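Local coordinates for protein salmonella plasmid virulence: SpvB (Salmonella typhimurium, PDB 6P0X) that probably transfers ADP-ribose from NAD(+) to an arginine of actin in host cells as the full-length toxin, of which this chain is the N-terminal domain, at residues V94-Y99 / Y108-Y113. Numbering follows the deposited sequence.
Sequences VTCFAY and YTVTRY
Cys96 and Val110 make the closest side-chain contact between 94-99 and 108-113: Cys96 CB lies 3.8 Å from Val110 CG2, and in the conformer described here, one of two modelled for the cysteine, SG comes to 3.6 Å from the same methyl. Both residues share a face of the pairing with Val94 and Tyr108, and the torsions bring the two branches together there: in this conformer the sulfur stands beside its own backbone N (chi1 -73°), and CG2 of the valine occupies the same kind of position on its residue. Val94 adds a lighter touch, its CG2 lying 4.1 Å from Val110 CB as the two valines cross obliquely. Trp127 of the strand 123-129 packs against both Cys96 and Val110, while the Tyr108 ring, though its CB starts near Cys96 O, leads away from the 94-99 backbone to meet Phe104 and Phe136.

Between the faces, the backbones form a short antiparallel pairing in the β-rich N-terminal domain of SpvB. Val94 and Val110 form one hydrogen-bonded pair and Cys96 and Tyr108 the next, with Val110 N to Val94 O (2.9 Å) the straightest of the four bonds, at 170° about the hydrogen. Thr95 and Thr109 are the non-hydrogen-bonded pair between them; here Thr95 CA approaches Tyr108 O at 3.4 Å in a CA-H...O contact. At Phe97 the chain turns a corner, and Tyr99 beyond it stacks on Trp228. On its other side, 108-113 pairs with the strand 123-129.

The opposite face is looser and wetter. Thr95 and Thr109 do not touch through their side chains but share a water, 2.6 Å from Thr95 OG1 and 2.8 Å from Thr109 OG1, to which it donates. Thr109 OG1 is also hydrogen-bonded to Asn130 OD1.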
ATOM      1  N   VAL A  94       3.523 -12.032  23.744  1.00 29.79           N
ATOM      2  CA  VAL A  94       2.474 -12.926  24.216  1.00 35.31           C
ATOM      3  C   VAL A  94       2.144 -13.916  23.102  1.00 34.04           C
ATOM      4  O   VAL A  94       2.549 -13.752  21.951  1.00 33.76           O
ATOM      5  CB  VAL A  94       1.206 -12.175  24.671  1.00 34.05           C
ATOM      6  CG1 VAL A  94       1.550 -11.147  25.729  1.00 32.82           C
ATOM      7  CG2 VAL A  94       0.517 -11.516  23.481  1.00 30.25           C
ATOM      8  N   THR A  95       1.415 -14.964  23.464  1.00 36.79           N
ATOM      9  CA  THR A  95       0.916 -15.937  22.502  1.00 39.12           C
ATOM     10  C   THR A  95      -0.573 -15.701  22.298  1.00 35.96           C
ATOM     11  O   THR A  95      -1.334 -15.639  23.269  1.00 35.68           O
ATOM     12  CB  THR A  95       1.171 -17.367  22.977  1.00 40.56           C
ATOM     13  OG1 THR A  95       2.583 -17.587  23.086  1.00 38.51           O
ATOM     14  CG2 THR A  95       0.585 -18.366  21.987  1.00 33.34           C
ATOM     15  N   CYS A  96      -0.985 -15.572  21.041  1.00 33.88           N
ATOM     16  CA  CYS A  96      -2.361 -15.243  20.696  0.55 33.33           C
ATOM     17  C   CYS A  96      -2.948 -16.331  19.812  1.00 34.84           C
ATOM     18  O   CYS A  96      -2.366 -16.688  18.784  1.00 33.94           O
ATOM     19  CB  CYS A  96      -2.449 -13.885  19.993  0.55 31.86           C
ATOM     20  SG  CYS A  96      -2.192 -12.457  21.074  0.55 32.68           S
ATOM     21  N   PHE A  97      -4.102 -16.858  20.220  1.00 36.82           N
ATOM     22  CA  PHE A  97      -4.833 -17.856  19.449  1.00 36.38           C
ATOM     23  C   PHE A  97      -6.033 -17.274  18.714  1.00 39.69           C
ATOM     24  O   PHE A  97      -6.593 -17.947  17.841  1.00 35.77           O
ATOM     25  CB  PHE A  97      -5.322 -18.990  20.360  1.00 43.45           C
ATOM     26  CG  PHE A  97      -4.222 -19.727  21.073  1.00 54.05           C
ATOM     27  CD1 PHE A  97      -3.606 -20.821  20.481  1.00 48.92           C
ATOM     28  CD2 PHE A  97      -3.825 -19.344  22.349  1.00 49.81           C
ATOM     29  CE1 PHE A  97      -2.600 -21.509  21.142  1.00 57.02           C
ATOM     30  CE2 PHE A  97      -2.821 -20.025  23.017  1.00 48.96           C
ATOM     31  CZ  PHE A  97      -2.206 -21.110  22.413  1.00 57.81           C
ATOM     32  N   ALA A  98      -6.448 -16.055  19.051  1.00 36.17           N
ATOM     33  CA  ALA A  98      -7.650 -15.471  18.478  1.00 39.41           C
ATOM     34  C   ALA A  98      -7.580 -13.958  18.617  1.00 37.36           C
ATOM     35  O   ALA A  98      -6.831 -13.428  19.437  1.00 40.49           O
ATOM     36  CB  ALA A  98      -8.910 -16.014  19.160  1.00 36.48           C
ATOM     37  N   TYR A  99      -8.376 -13.266  17.807  1.00 39.70           N
ATOM     38  CA  TYR A  99      -8.565 -11.826  17.955  1.00 34.76           C
ATOM     39  C   TYR A  99     -10.062 -11.563  17.986  1.00 42.88           C
ATOM     40  O   TYR A  99     -10.757 -11.787  16.989  1.00 46.32           O
ATOM     41  CB  TYR A  99      -7.893 -11.039  16.830  1.00 32.19           C
ATOM     42  CG  TYR A  99      -7.723  -9.577  17.167  1.00 35.26           C
ATOM     43  CD1 TYR A  99      -8.713  -8.647  16.867  1.00 32.26           C
ATOM     44  CD2 TYR A  99      -6.579  -9.127  17.808  1.00 31.54           C
ATOM     45  CE1 TYR A  99      -8.558  -7.310  17.185  1.00 32.35           C
ATOM     46  CE2 TYR A  99      -6.416  -7.796  18.131  1.00 32.32           C
ATOM     47  CZ  TYR A  99      -7.405  -6.892  17.818  1.00 35.79           C
ATOM     48  OH  TYR A  99      -7.229  -5.568  18.145  1.00 40.71           O
ATOM     49  N   TYR A 108      -0.004 -17.215  17.257  1.00 27.53           N
ATOM     50  CA  TYR A 108       0.900 -16.150  16.853  1.00 25.86           C
ATOM     51  C   TYR A 108       1.716 -15.667  18.042  1.00 28.82           C
ATOM     52  O   TYR A 108       1.185 -15.485  19.140  1.00 29.21           O
ATOM     53  CB  TYR A 108       0.128 -14.962  16.256  1.00 26.11           C
ATOM     54  CG  TYR A 108      -0.429 -15.223  14.878  1.00 24.54           C
ATOM     55  CD1 TYR A 108      -1.672 -15.823  14.713  1.00 25.70           C
ATOM     56  CD2 TYR A 108       0.284 -14.871  13.742  1.00 23.24           C
ATOM     57  CE1 TYR A 108      -2.187 -16.067  13.455  1.00 30.49           C
ATOM     58  CE2 TYR A 108      -0.221 -15.114  12.477  1.00 23.13           C
ATOM     59  CZ  TYR A 108      -1.457 -15.712  12.339  1.00 29.28           C
ATOM     60  OH  TYR A 108      -1.966 -15.956  11.085  1.00 30.47           O
ATOM     61  N   THR A 109       3.012 -15.474  17.817  1.00 31.84           N
ATOM     62  CA  THR A 109       3.843 -14.719  18.744  1.00 29.51           C
ATOM     63  C   THR A 109       3.657 -13.239  18.438  1.00 30.40           C
ATOM     64  O   THR A 109       3.917 -12.796  17.310  1.00 26.57           O
ATOM     65  CB  THR A 109       5.311 -15.123  18.618  1.00 30.20           C
ATOM     66  OG1 THR A 109       5.462 -16.505  18.971  1.00 27.98           O
ATOM     67  CG2 THR A 109       6.178 -14.270  19.532  1.00 28.04           C
ATOM     68  N   VAL A 110       3.175 -12.483  19.421  1.00 24.94           N
ATOM     69  CA  VAL A 110       2.797 -11.088  19.232  1.00 27.31           C
ATOM     70  C   VAL A 110       3.687 -10.231  20.116  1.00 25.96           C
ATOM     71  O   VAL A 110       3.667 -10.368  21.347  1.00 31.23           O
ATOM     72  CB  VAL A 110       1.314 -10.854  19.554  1.00 32.17           C
ATOM     73  CG1 VAL A 110       0.957  -9.385  19.380  1.00 28.64           C
ATOM     74  CG2 VAL A 110       0.445 -11.740  18.671  1.00 26.00           C
ATOM     75  N   THR A 111       4.453  -9.341  19.489  1.00 23.50           N
ATOM     76  CA  THR A 111       5.421  -8.493  20.173  1.00 23.83           C
ATOM     77  C   THR A 111       5.005  -7.039  20.010  1.00 23.57           C
ATOM     78  O   THR A 111       4.873  -6.555  18.883  1.00 35.49           O
ATOM     79  CB  THR A 111       6.829  -8.707  19.611  1.00 23.17           C
ATOM     80  OG1 THR A 111       7.138 -10.107  19.601  1.00 30.03           O
ATOM     81  CG2 THR A 111       7.860  -7.966  20.451  1.00 25.64           C
ATOM     82  N   ARG A 112       4.812  -6.344  21.124  1.00 27.69           N
ATOM     83  CA  ARG A 112       4.461  -4.933  21.068  1.00 29.96           C
ATOM     84  C   ARG A 112       5.704  -4.087  20.819  1.00 28.49           C
ATOM     85  O   ARG A 112       6.754  -4.301  21.433  1.00 29.24           O
ATOM     86  CB  ARG A 112       3.798  -4.491  22.372  1.00 26.63           C
ATOM     87  CG  ARG A 112       3.581  -2.988  22.446  1.00 28.49           C
ATOM     88  CD  ARG A 112       2.587  -2.593  23.518  1.00 28.96           C
ATOM     89  NE  ARG A 112       2.299  -1.165  23.451  1.00 34.80           N
ATOM     90  CZ  ARG A 112       1.722  -0.465  24.422  1.00 38.32           C
ATOM     91  NH1 ARG A 112       1.371  -1.057  25.559  1.00 35.87           N
ATOM     92  NH2 ARG A 112       1.502   0.833  24.256  1.00 36.65           N
ATOM     93  N   TYR A 113       5.579  -3.116  19.920  1.00 23.86           N
ATOM     94  CA  TYR A 113       6.643  -2.167  19.630  1.00 26.45           C
ATOM     95  C   TYR A 113       6.149  -0.753  19.888  1.00 28.53           C
ATOM     96  O   TYR A 113       4.953  -0.466  19.775  1.00 28.22           O
ATOM     97  CB  TYR A 113       7.140  -2.292  18.181  1.00 25.04           C
ATOM     98  CG  TYR A 113       8.057  -3.471  17.948  1.00 24.26           C
ATOM     99  CD1 TYR A 113       7.551  -4.747  17.724  1.00 25.58           C
ATOM    100  CD2 TYR A 113       9.434  -3.306  17.962  1.00 21.81           C
ATOM    101  CE1 TYR A 113       8.401  -5.825  17.514  1.00 22.96           C
ATOM    102  CE2 TYR A 113      10.287  -4.371  17.754  1.00 25.99           C
ATOM    103  CZ  TYR A 113       9.769  -5.627  17.531  1.00 24.20           C
ATOM    104  OH  TYR A 113      10.632  -6.677  17.327  1.00 28.72           O
TER
HETATM  105  O   HOH W   1       3.855 -17.788  20.815  1.00 43.36           O